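Local atomic coordinates of tryptophan synthase alpha chain (PDB entry 3THA), a protein that probably cleaves indoleglycerol phosphate to indole and glyceraldehyde 3-phosphate, as the alpha subunit of the enzyme performing the last step of tryptophan biosynthesis. Residues B[105-110]-B[136-142]. Sequence-based numbering, arbitrary orientation.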
loop_
_atom_site.group_PDB
_atom_site.type_symbol
_atom_site.label_atom_id
_atom_site.label_comp_id
_atom_site.label_asym_id
_atom_site.label_seq_id
_atom_site.Cartn_x
_atom_site.Cartn_y
_atom_site.Cartn_z
ATOM N N LEU B 105 -19.797 7.707 -2.989
ATOM C CA LEU B 105 -19.935 6.255 -2.859
ATOM C C LEU B 105 -20.955 5.595 -3.806
ATOM O O LEU B 105 -20.647 4.609 -4.533
ATOM C CB LEU B 105 -20.289 5.908 -1.442
ATOM C CG LEU B 105 -19.289 5.289 -0.477
ATOM C CD1 LEU B 105 -17.981 6.109 -0.311
ATOM C CD2 LEU B 105 -20.040 5.166 0.850
ATOM N N GLU B 106 -22.161 6.153 -3.780
ATOM C CA GLU B 106 -23.222 5.769 -4.678
ATOM C C GLU B 106 -22.833 5.972 -6.150
ATOM O O GLU B 106 -22.899 5.020 -6.941
ATOM C CB GLU B 106 -24.495 6.551 -4.307
ATOM C CG GLU B 106 -25.617 6.420 -5.266
ATOM C CD GLU B 106 -26.950 6.574 -4.572
ATOM O OE1 GLU B 106 -27.438 7.732 -4.434
ATOM O OE2 GLU B 106 -27.509 5.522 -4.171
ATOM N N LYS B 107 -22.443 7.196 -6.522
ATOM C CA LYS B 107 -22.077 7.491 -7.914
ATOM C C LYS B 107 -21.078 6.448 -8.483
ATOM O O LYS B 107 -21.214 5.957 -9.617
ATOM C CB LYS B 107 -21.473 8.913 -8.026
ATOM C CG LYS B 107 -22.425 10.042 -8.403
ATOM C CD LYS B 107 -23.430 10.404 -7.291
ATOM C CE LYS B 107 -24.568 11.330 -7.813
ATOM N NZ LYS B 107 -25.697 11.535 -6.827
ATOM N N PHE B 108 -20.062 6.141 -7.672
ATOM C CA PHE B 108 -19.012 5.191 -8.038
ATOM C C PHE B 108 -19.540 3.780 -8.353
ATOM O O PHE B 108 -19.190 3.168 -9.393
ATOM C CB PHE B 108 -17.976 5.098 -6.911
ATOM C CG PHE B 108 -16.774 4.315 -7.298
ATOM C CD1 PHE B 108 -16.659 2.988 -6.935
ATOM C CD2 PHE B 108 -15.774 4.894 -8.113
ATOM C CE1 PHE B 108 -15.548 2.253 -7.329
ATOM C CE2 PHE B 108 -14.674 4.167 -8.499
ATOM C CZ PHE B 108 -14.560 2.840 -8.116
ATOM N N VAL B 109 -20.346 3.270 -7.432
ATOM C CA VAL B 109 -20.773 1.889 -7.458
ATOM C C VAL B 109 -21.702 1.652 -8.624
ATOM O O VAL B 109 -21.547 0.674 -9.330
ATOM C CB VAL B 109 -21.435 1.441 -6.119
ATOM C CG1 VAL B 109 -21.857 -0.032 -6.186
ATOM C CG2 VAL B 109 -20.486 1.654 -4.959
ATOM N N LYS B 110 -22.657 2.557 -8.821
ATOM C CA LYS B 110 -23.566 2.503 -9.960
ATOM C C LYS B 110 -22.772 2.543 -11.271
ATOM O O LYS B 110 -22.981 1.722 -12.161
ATOM C CB LYS B 110 -24.554 3.671 -9.878
ATOM C CG LYS B 110 -25.347 3.940 -11.149
ATOM C CD LYS B 110 -26.519 4.850 -10.815
ATOM C CE LYS B 110 -27.274 5.323 -12.051
ATOM N NZ LYS B 110 -28.692 5.700 -11.692
ATOM N N GLU B 136 -24.139 0.409 -0.454
ATOM C CA GLU B 136 -24.224 0.638 -1.882
ATOM C C GLU B 136 -23.932 -0.616 -2.689
ATOM O O GLU B 136 -24.567 -0.826 -3.685
ATOM C CB GLU B 136 -23.340 1.784 -2.324
ATOM C CG GLU B 136 -23.637 3.053 -1.593
ATOM C CD GLU B 136 -25.063 3.479 -1.770
ATOM O OE1 GLU B 136 -25.579 3.369 -2.902
ATOM O OE2 GLU B 136 -25.677 3.921 -0.781
ATOM N N CYS B 137 -22.992 -1.459 -2.276
ATOM C CA CYS B 137 -22.766 -2.686 -3.051
ATOM C C CYS B 137 -23.996 -3.629 -3.046
ATOM O O CYS B 137 -24.399 -4.074 -4.114
ATOM C CB CYS B 137 -21.496 -3.432 -2.658
ATOM S SG CYS B 137 -19.925 -2.526 -2.904
ATOM N N GLU B 138 -24.583 -3.942 -1.886
ATOM C CA GLU B 138 -25.854 -4.712 -1.891
ATOM C C GLU B 138 -26.818 -4.070 -2.886
ATOM O O GLU B 138 -27.418 -4.750 -3.723
ATOM C CB GLU B 138 -26.571 -4.716 -0.531
ATOM C CG GLU B 138 -25.953 -5.505 0.616
ATOM C CD GLU B 138 -26.718 -5.255 1.958
ATOM O OE1 GLU B 138 -27.990 -5.222 1.971
ATOM O OE2 GLU B 138 -26.043 -5.078 3.002
ATOM N N ARG B 139 -26.951 -2.748 -2.785
ATOM C CA ARG B 139 -27.922 -1.985 -3.584
ATOM C C ARG B 139 -27.802 -2.194 -5.105
ATOM O O ARG B 139 -28.815 -2.188 -5.794
ATOM C CB ARG B 139 -27.858 -0.483 -3.232
ATOM C CG ARG B 139 -28.698 0.420 -4.155
ATOM C CD ARG B 139 -28.660 1.905 -3.780
ATOM N NE ARG B 139 -29.622 2.167 -2.716
ATOM C CZ ARG B 139 -29.308 2.685 -1.534
ATOM N NH1 ARG B 139 -28.058 3.055 -1.270
ATOM N NH2 ARG B 139 -30.255 2.870 -0.629
ATOM N N TYR B 140 -26.579 -2.348 -5.621
ATOM C CA TYR B 140 -26.363 -2.501 -7.069
ATOM C C TYR B 140 -25.880 -3.894 -7.482
ATOM O O TYR B 140 -25.482 -4.107 -8.631
ATOM C CB TYR B 140 -25.393 -1.429 -7.576
ATOM C CG TYR B 140 -25.949 -0.028 -7.485
ATOM C CD1 TYR B 140 -25.585 0.813 -6.430
ATOM C CD2 TYR B 140 -26.853 0.456 -8.446
ATOM C CE1 TYR B 140 -26.088 2.120 -6.332
ATOM C CE2 TYR B 140 -27.382 1.754 -8.358
ATOM C CZ TYR B 140 -26.999 2.583 -7.294
ATOM O OH TYR B 140 -27.503 3.874 -7.183
ATOM N N ASN B 141 -25.936 -4.835 -6.539
ATOM C CA ASN B 141 -25.493 -6.204 -6.775
ATOM C C ASN B 141 -24.033 -6.294 -7.222
ATOM O O ASN B 141 -23.702 -6.899 -8.244
ATOM C CB ASN B 141 -26.409 -6.893 -7.786
ATOM C CG ASN B 141 -27.640 -7.506 -7.147
ATOM O OD1 ASN B 141 -27.725 -7.696 -5.928
ATOM N ND2 ASN B 141 -28.585 -7.860 -7.982
ATOM N N ILE B 142 -23.179 -5.633 -6.451
ATOM C CA ILE B 142 -21.744 -5.647 -6.630
ATOM C C ILE B 142 -21.250 -6.242 -5.336
ATOM O O ILE B 142 -21.730 -5.910 -4.250
ATOM C CB ILE B 142 -21.194 -4.223 -6.799
ATOM C CG1 ILE B 142 -21.365 -3.754 -8.230
ATOM C CG2 ILE B 142 -19.749 -4.184 -6.504
ATOM C CD1 ILE B 142 -20.171 -4.051 -9.110
#
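Val109 and Tyr140 join two neighbouring outer helices of a TIM barrel, 105-114 and 131-140, which precede and follow the barrel strand 117-121. The short helical segments run in the same general direction, their axes 38° apart, with a closest approach of 9.5 Å. The tight part lies on the barrel side, where Val109 is buried and points at the second helix. With CG1 anti to the backbone N (chi1 -179°), that branch is turned toward Tyr140 CD1, 3.8 Å away, and Ile142 CG1, leaving CG2 to rest on Glu136 CB. Leu133 also touches Val109, while Leu120 of the strand beneath packs against Cys137 and Ile142. Helix 131-140 closes in a Schellman motif at Asn141, whose positive phi turns the chain so that Ile142 enters this apolar layer.

Toward solvent the packing gives way to polar chain ends. The Tyr140 ring is held between aliphatic groups: Lys110 CB sits over one face, 4.0 Å from the ring centroid and 22° off the normal, a CH-pi contact, and Arg139 CG lies over the opposite face. Lys110 then runs on extended, and its end leads away from the second helix. Arg139 NH1 forms a salt bridge with Glu136 OE2 at 2.6 Å and also donates to Glu136 OE1 at 3.0 Å, on the syn side of the carboxylate and near the guanidinium plane. That pairing probably offsets the like charges of Glu106 OE2 and Glu136 OE1, which are 3.2 Å apart with carboxylate planes nearly perpendicular. Glu106 completes the network only loosely, since its OE2 is 3.8 Å from Arg139 NH1 and well out of the guanidinium plane. The same OE2, at the edge of the Tyr140 ring, accepts a weak hydrogen bond from Tyr140 OH at 3.4 Å.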